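Local coordinates for G protein alpha subunit (Entamoeba histolytica, PDB 4FID) that binds guanine nucleotides and, as the alpha subunit of a heterotrimeric G protein, probably hydrolyses GTP to relay signals from membrane receptors, at residues I45-I57 and E75-S87. Numbering follows the deposited sequence.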
ATOM      1  N   ILE A  45       5.992  -3.198  14.974  1.00 31.94           N
ATOM      2  CA  ILE A  45       6.853  -2.114  14.513  1.00 33.92           C
ATOM      3  C   ILE A  45       8.279  -2.309  15.019  1.00 32.01           C
ATOM      4  O   ILE A  45       9.246  -2.222  14.248  1.00 30.70           O
ATOM      5  CB  ILE A  45       6.337  -0.746  14.942  1.00 32.93           C
ATOM      6  CG1 ILE A  45       5.023  -0.443  14.214  1.00 26.35           C
ATOM      7  CG2 ILE A  45       7.399   0.323  14.661  1.00 30.68           C
ATOM      8  CD1 ILE A  45       4.307   0.775  14.763  1.00 30.65           C
ATOM      9  N   CYS A  46       8.412  -2.608  16.304  1.00 24.24           N
ATOM     10  CA  CYS A  46       9.737  -2.848  16.857  1.00 31.76           C
ATOM     11  C   CYS A  46      10.415  -4.054  16.197  1.00 39.06           C
ATOM     12  O   CYS A  46      11.602  -4.021  15.894  1.00 47.10           O
ATOM     13  CB  CYS A  46       9.684  -2.967  18.386  1.00 25.67           C
ATOM     14  SG  CYS A  46       9.270  -1.381  19.199  1.00 47.55           S
ATOM     15  N   SER A  47       9.646  -5.103  15.951  1.00 37.20           N
ATOM     16  CA  SER A  47      10.139  -6.279  15.247  1.00 39.48           C
ATOM     17  C   SER A  47      10.604  -5.970  13.805  1.00 35.09           C
ATOM     18  O   SER A  47      11.692  -6.400  13.380  1.00 36.17           O
ATOM     19  CB  SER A  47       9.053  -7.358  15.235  1.00 38.41           C
ATOM     20  OG  SER A  47       9.514  -8.529  14.597  1.00 38.39           O
ATOM     21  N   ASN A  48       9.768  -5.252  13.057  1.00 23.99           N
ATOM     22  CA  ASN A  48      10.110  -4.835  11.695  1.00 30.72           C
ATOM     23  C   ASN A  48      11.426  -4.043  11.601  1.00 38.79           C
ATOM     24  O   ASN A  48      12.120  -4.117  10.586  1.00 39.88           O
ATOM     25  CB  ASN A  48       8.990  -3.988  11.089  1.00 34.26           C
ATOM     26  CG  ASN A  48       7.752  -4.778  10.799  1.00 46.07           C
ATOM     27  OD1 ASN A  48       7.771  -6.007  10.863  1.00 50.87           O
ATOM     28  ND2 ASN A  48       6.661  -4.090  10.474  1.00 50.25           N
ATOM     29  N   VAL A  49      11.750  -3.267  12.637  1.00 38.18           N
ATOM     30  CA  VAL A  49      12.989  -2.505  12.631  1.00 39.93           C
ATOM     31  C   VAL A  49      14.145  -3.474  12.464  1.00 38.72           C
ATOM     32  O   VAL A  49      15.007  -3.286  11.599  1.00 36.53           O
ATOM     33  CB  VAL A  49      13.191  -1.622  13.919  1.00 41.38           C
ATOM     34  CG1 VAL A  49      14.619  -1.084  13.995  1.00 40.10           C
ATOM     35  CG2 VAL A  49      12.189  -0.466  13.974  1.00 29.62           C
ATOM     36  N   VAL A  50      14.140  -4.535  13.271  1.00 40.27           N
ATOM     37  CA  VAL A  50      15.246  -5.492  13.275  1.00 38.36           C
ATOM     38  C   VAL A  50      15.227  -6.418  12.057  1.00 41.33           C
ATOM     39  O   VAL A  50      16.257  -6.599  11.388  1.00 38.46           O
ATOM     40  CB  VAL A  50      15.298  -6.315  14.575  1.00 40.09           C
ATOM     41  CG1 VAL A  50      16.375  -7.386  14.486  1.00 37.31           C
ATOM     42  CG2 VAL A  50      15.540  -5.405  15.787  1.00 39.28           C
ATOM     43  N   THR A  51      14.064  -6.986  11.749  1.00 39.46           N
ATOM     44  CA  THR A  51      13.999  -7.950  10.655  1.00 36.62           C
ATOM     45  C   THR A  51      14.329  -7.318   9.296  1.00 39.28           C
ATOM     46  O   THR A  51      15.036  -7.925   8.498  1.00 43.68           O
ATOM     47  CB  THR A  51      12.661  -8.752  10.626  1.00 33.42           C
ATOM     48  OG1 THR A  51      11.574  -7.918  10.203  1.00 39.05           O
ATOM     49  CG2 THR A  51      12.357  -9.324  11.995  1.00 26.51           C
ATOM     50  N   CYS A  52      13.840  -6.101   9.044  1.00 36.56           N
ATOM     51  CA  CYS A  52      14.179  -5.371   7.815  1.00 32.06           C
ATOM     52  C   CYS A  52      15.672  -5.124   7.681  1.00 35.72           C
ATOM     53  O   CYS A  52      16.185  -5.075   6.569  1.00 40.15           O
ATOM     54  CB  CYS A  52      13.481  -4.014   7.755  1.00 34.29           C
ATOM     55  SG  CYS A  52      11.721  -4.009   7.323  1.00 37.52           S
HETATM   56  N   MSE A  53      16.366  -4.947   8.807  1.00 36.80           N
HETATM   57  CA  MSE A  53      17.801  -4.676   8.778  1.00 28.83           C
HETATM   58  C   MSE A  53      18.614  -5.955   8.672  1.00 28.42           C
HETATM   59  O   MSE A  53      19.643  -5.975   8.002  1.00 30.99           O
HETATM   60  CB  MSE A  53      18.256  -3.830   9.977  1.00 30.62           C
HETATM   61  CG  MSE A  53      19.766  -3.473   9.946  1.00 40.69           C
HETATM   62 SE   MSE A  53      20.421  -2.440   8.355  1.00 66.40          SE
HETATM   63  CE  MSE A  53      19.673  -0.671   8.706  1.00 45.87           C
ATOM     64  N   ARG A  54      18.153  -7.024   9.320  1.00 33.06           N
ATOM     65  CA  ARG A  54      18.734  -8.354   9.095  1.00 33.80           C
ATOM     66  C   ARG A  54      18.700  -8.666   7.605  1.00 37.09           C
ATOM     67  O   ARG A  54      19.694  -9.115   7.043  1.00 39.40           O
ATOM     68  CB  ARG A  54      17.984  -9.443   9.871  1.00 34.00           C
ATOM     69  CG  ARG A  54      18.215  -9.410  11.369  1.00 34.84           C
ATOM     70  CD  ARG A  54      17.385 -10.446  12.100  1.00 39.36           C
ATOM     71  NE  ARG A  54      17.682 -10.429  13.533  1.00 46.56           N
ATOM     72  CZ  ARG A  54      16.999 -11.088  14.471  1.00 47.55           C
ATOM     73  NH1 ARG A  54      15.947 -11.841  14.153  1.00 41.42           N
ATOM     74  NH2 ARG A  54      17.368 -10.980  15.742  1.00 48.12           N
ATOM     75  N   THR A  55      17.555  -8.407   6.974  1.00 37.70           N
ATOM     76  CA  THR A  55      17.374  -8.600   5.531  1.00 40.87           C
ATOM     77  C   THR A  55      18.478  -7.928   4.715  1.00 40.50           C
ATOM     78  O   THR A  55      19.066  -8.549   3.836  1.00 33.92           O
ATOM     79  CB  THR A  55      16.002  -8.034   5.052  1.00 38.36           C
ATOM     80  OG1 THR A  55      14.937  -8.736   5.698  1.00 39.69           O
ATOM     81  CG2 THR A  55      15.839  -8.138   3.523  1.00 31.29           C
ATOM     82  N   LEU A  56      18.736  -6.650   4.987  1.00 41.30           N
ATOM     83  CA  LEU A  56      19.768  -5.908   4.258  1.00 41.55           C
ATOM     84  C   LEU A  56      21.166  -6.474   4.526  1.00 42.60           C
ATOM     85  O   LEU A  56      21.964  -6.623   3.597  1.00 45.49           O
ATOM     86  CB  LEU A  56      19.721  -4.393   4.564  1.00 33.32           C
ATOM     87  CG  LEU A  56      18.670  -3.530   3.862  1.00 27.74           C
ATOM     88  CD1 LEU A  56      18.476  -2.138   4.511  1.00 24.87           C
ATOM     89  CD2 LEU A  56      19.026  -3.376   2.402  1.00 29.28           C
ATOM     90  N   ILE A  57      21.467  -6.784   5.783  1.00 37.49           N
ATOM     91  CA  ILE A  57      22.755  -7.421   6.100  1.00 38.06           C
ATOM     92  C   ILE A  57      22.956  -8.722   5.313  1.00 40.47           C
ATOM     93  O   ILE A  57      23.994  -8.907   4.668  1.00 41.64           O
ATOM     94  CB  ILE A  57      22.911  -7.725   7.604  1.00 31.88           C
ATOM     95  CG1 ILE A  57      22.816  -6.444   8.430  1.00 28.10           C
ATOM     96  CG2 ILE A  57      24.229  -8.410   7.867  1.00 26.04           C
ATOM     97  CD1 ILE A  57      22.866  -6.663   9.951  1.00 25.28           C
ATOM     98  N   GLU A  75      20.986  -8.268  18.952  1.00 61.19           N
ATOM     99  CA  GLU A  75      19.958  -8.400  17.913  1.00 55.65           C
ATOM    100  C   GLU A  75      20.459  -8.858  16.538  1.00 53.31           C
ATOM    101  O   GLU A  75      19.733  -9.539  15.808  1.00 49.45           O
ATOM    102  CB  GLU A  75      19.147  -7.110  17.783  1.00 51.45           C
ATOM    103  CG  GLU A  75      18.038  -6.973  18.829  1.00 59.73           C
ATOM    104  CD  GLU A  75      18.508  -6.353  20.158  1.00 59.31           C
ATOM    105  OE1 GLU A  75      17.677  -6.289  21.096  1.00 52.90           O
ATOM    106  OE2 GLU A  75      19.690  -5.934  20.255  1.00 54.69           O
ATOM    107  N   PHE A  76      21.697  -8.500  16.195  1.00 51.65           N
ATOM    108  CA  PHE A  76      22.258  -8.849  14.894  1.00 48.01           C
ATOM    109  C   PHE A  76      23.317  -9.953  14.968  1.00 57.83           C
ATOM    110  O   PHE A  76      24.227 -10.000  14.144  1.00 63.47           O
ATOM    111  CB  PHE A  76      22.816  -7.603  14.195  1.00 43.64           C
ATOM    112  CG  PHE A  76      21.795  -6.531  13.983  1.00 44.16           C
ATOM    113  CD1 PHE A  76      20.694  -6.759  13.178  1.00 45.29           C
ATOM    114  CD2 PHE A  76      21.919  -5.302  14.603  1.00 47.75           C
ATOM    115  CE1 PHE A  76      19.733  -5.777  12.996  1.00 48.79           C
ATOM    116  CE2 PHE A  76      20.968  -4.317  14.423  1.00 46.24           C
ATOM    117  CZ  PHE A  76      19.874  -4.556  13.615  1.00 49.01           C
ATOM    118  N   THR A  77      23.187 -10.838  15.954  1.00 62.67           N
ATOM    119  CA  THR A  77      24.029 -12.030  16.058  1.00 62.96           C
ATOM    120  C   THR A  77      23.165 -13.298  16.077  1.00 70.06           C
ATOM    121  O   THR A  77      23.643 -14.383  16.408  1.00 74.55           O
ATOM    122  CB  THR A  77      24.871 -12.005  17.337  1.00 61.82           C
ATOM    123  OG1 THR A  77      24.023 -12.252  18.465  1.00 65.51           O
ATOM    124  CG2 THR A  77      25.578 -10.653  17.498  1.00 57.96           C
ATOM    125  N   THR A  78      21.896 -13.151  15.700  1.00 70.44           N
ATOM    126  CA  THR A  78      20.898 -14.202  15.876  1.00 69.86           C
ATOM    127  C   THR A  78      19.765 -14.147  14.829  1.00 69.96           C
ATOM    128  O   THR A  78      19.490 -13.093  14.233  1.00 70.93           O
ATOM    129  CB  THR A  78      20.290 -14.122  17.304  1.00 67.88           C
ATOM    130  OG1 THR A  78      19.089 -14.899  17.377  1.00 70.37           O
ATOM    131  CG2 THR A  78      19.955 -12.679  17.659  1.00 65.90           C
ATOM    132  N   GLU A  79      19.117 -15.290  14.609  1.00 67.30           N
ATOM    133  CA  GLU A  79      17.941 -15.362  13.746  1.00 65.24           C
ATOM    134  C   GLU A  79      16.662 -15.499  14.574  1.00 67.25           C
ATOM    135  O   GLU A  79      15.559 -15.558  14.024  1.00 69.22           O
ATOM    136  CB  GLU A  79      18.062 -16.524  12.756  1.00 63.39           C
ATOM    137  CG  GLU A  79      17.570 -16.183  11.366  1.00 66.85           C
ATOM    138  CD  GLU A  79      18.174 -14.887  10.840  1.00 74.17           C
ATOM    139  OE1 GLU A  79      17.407 -14.003  10.406  1.00 75.01           O
ATOM    140  OE2 GLU A  79      19.415 -14.743  10.873  1.00 78.38           O
ATOM    141  N   ASP A  80      16.823 -15.528  15.895  1.00 65.29           N
ATOM    142  CA  ASP A  80      15.709 -15.686  16.816  1.00 70.83           C
ATOM    143  C   ASP A  80      14.718 -14.543  16.669  1.00 75.50           C
ATOM    144  O   ASP A  80      15.093 -13.433  16.281  1.00 76.69           O
ATOM    145  CB  ASP A  80      16.214 -15.726  18.263  1.00 76.70           C
ATOM    146  CG  ASP A  80      17.009 -16.985  18.578  1.00 84.15           C
ATOM    147  OD1 ASP A  80      17.035 -17.905  17.728  1.00 91.17           O
ATOM    148  OD2 ASP A  80      17.603 -17.054  19.679  1.00 79.53           O
ATOM    149  N   PRO A  81      13.441 -14.806  16.984  1.00 74.56           N
ATOM    150  CA  PRO A  81      12.464 -13.715  17.065  1.00 70.28           C
ATOM    151  C   PRO A  81      13.013 -12.569  17.906  1.00 67.49           C
ATOM    152  O   PRO A  81      13.990 -12.749  18.634  1.00 68.73           O
ATOM    153  CB  PRO A  81      11.277 -14.372  17.767  1.00 72.98           C
ATOM    154  CG  PRO A  81      11.361 -15.802  17.341  1.00 74.36           C
ATOM    155  CD  PRO A  81      12.831 -16.119  17.253  1.00 73.44           C
ATOM    156  N   VAL A  82      12.400 -11.397  17.808  1.00 69.32           N
ATOM    157  CA  VAL A  82      12.930 -10.223  18.491  1.00 74.02           C
ATOM    158  C   VAL A  82      12.287 -10.024  19.860  1.00 74.77           C
ATOM    159  O   VAL A  82      11.065 -10.015  19.993  1.00 78.20           O
ATOM    160  CB  VAL A  82      12.759  -8.955  17.639  1.00 75.51           C
ATOM    161  CG1 VAL A  82      11.296  -8.743  17.313  1.00 78.29           C
ATOM    162  CG2 VAL A  82      13.338  -7.752  18.357  1.00 73.52           C
ATOM    163  N   THR A  83      13.127  -9.861  20.875  1.00 75.82           N
ATOM    164  CA  THR A  83      12.669  -9.738  22.254  1.00 82.39           C
ATOM    165  C   THR A  83      11.877  -8.451  22.490  1.00 85.67           C
ATOM    166  O   THR A  83      11.521  -7.754  21.549  1.00 89.68           O
ATOM    167  CB  THR A  83      13.848  -9.799  23.226  1.00 84.25           C
ATOM    168  OG1 THR A  83      13.362 -10.013  24.555  1.00 80.53           O
ATOM    169  CG2 THR A  83      14.657  -8.497  23.161  1.00 88.09           C
ATOM    170  N   LEU A  84      11.603  -8.128  23.748  1.00 90.36           N
ATOM    171  CA  LEU A  84      10.676  -7.037  24.051  1.00 90.89           C
ATOM    172  C   LEU A  84      11.265  -5.631  24.193  1.00 82.99           C
ATOM    173  O   LEU A  84      10.804  -4.702  23.518  1.00 83.07           O
ATOM    174  CB  LEU A  84       9.862  -7.338  25.324  1.00 96.67           C
ATOM    175  CG  LEU A  84       8.964  -8.586  25.262  1.00 98.72           C
ATOM    176  CD1 LEU A  84       8.319  -8.868  26.618  1.00102.05           C
ATOM    177  CD2 LEU A  84       7.907  -8.449  24.164  1.00 99.01           C
ATOM    178  N   PRO A  85      12.280  -5.465  25.066  1.00 69.94           N
ATOM    179  CA  PRO A  85      12.957  -4.167  25.107  1.00 61.10           C
ATOM    180  C   PRO A  85      14.286  -4.379  24.392  1.00 54.72           C
ATOM    181  O   PRO A  85      14.975  -5.359  24.653  1.00 50.39           O
ATOM    182  CB  PRO A  85      13.182  -3.865  26.603  1.00 63.58           C
ATOM    183  CG  PRO A  85      12.776  -5.134  27.351  1.00 67.36           C
ATOM    184  CD  PRO A  85      12.499  -6.203  26.327  1.00 69.58           C
ATOM    185  N   PHE A  86      14.612  -3.483  23.467  1.00 55.99           N
ATOM    186  CA  PHE A  86      15.854  -3.554  22.703  1.00 49.93           C
ATOM    187  C   PHE A  86      17.067  -3.458  23.621  1.00 54.67           C
ATOM    188  O   PHE A  86      17.035  -2.750  24.637  1.00 59.37           O
ATOM    189  CB  PHE A  86      15.936  -2.405  21.697  1.00 43.46           C
ATOM    190  CG  PHE A  86      14.990  -2.523  20.535  1.00 49.42           C
ATOM    191  CD1 PHE A  86      14.872  -3.705  19.828  1.00 53.80           C
ATOM    192  CD2 PHE A  86      14.258  -1.423  20.109  1.00 49.38           C
ATOM    193  CE1 PHE A  86      14.011  -3.793  18.744  1.00 51.69           C
ATOM    194  CE2 PHE A  86      13.407  -1.504  19.022  1.00 46.95           C
ATOM    195  CZ  PHE A  86      13.283  -2.689  18.339  1.00 47.86           C
ATOM    196  N   SER A  87      18.141  -4.151  23.252  1.00 51.97           N
ATOM    197  CA  SER A  87      19.418  -3.983  23.924  1.00 56.51           C
ATOM    198  C   SER A  87      19.866  -2.542  23.734  1.00 56.90           C
ATOM    199  O   SER A  87      19.497  -1.902  22.766  1.00 58.01           O
ATOM    200  CB  SER A  87      20.464  -4.951  23.360  1.00 58.22           C
ATOM    201  OG  SER A  87      20.972  -4.517  22.109  1.00 53.37           O
TER
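Val50 of helix 42-62 meets Phe76, Val82 and Phe86 of the loop 75-87, and its two methyls divide them. CG2 packs on Phe86 CE1 at 3.7 Å and also touches CG2 of Val82; CG1, anti to the backbone N (chi1 175°), turns instead to CE1 of Phe76. One turn back along the helix, Cys46 meets the far end of the Phe86 ring: its CB lies 3.6 Å from Phe86 CZ, its sulfur stands obliquely to the ring, and its carbonyl oxygen comes in at the ring edge, in plane. At the next residue, Ser47, CB and OG meet CG1 of Val82. Toward the other end of the segment, Phe76 is received by Met53, whose CG is 3.8 Å from its CE1, and by Ile57, whose side chain runs at about a right angle to that of Phe76 and touches its CD1 with its own CD1.

The polar edge belongs to Arg54. Its chain is extended from CG to NE, which carries the guanidinium out among the loop carbonyls. NE and NH2 both grip Glu75 O side-on, the NH2 bond being the shorter at 2.8 Å and the straighter at 159°. NH1 reaches Asp80 O, also at 2.8 Å, from a position tilted out of that carbonyl's plane. Thr78 O lies over the centre of one guanidinium face and Val50 CG1 over the opposite one, toward its rim, while the in-plane bonds to Glu75 O and Asp80 O fix the group's rotation. The loop is braced within itself by an ST turn, Asp80 N to Thr78 OG1, and by the Glu75 carboxylate receiving Ser87 N and OG. This is a long helix of the all-helical domain of a G-alpha subunit, with the irregular connection to its next helix folded back along its flank.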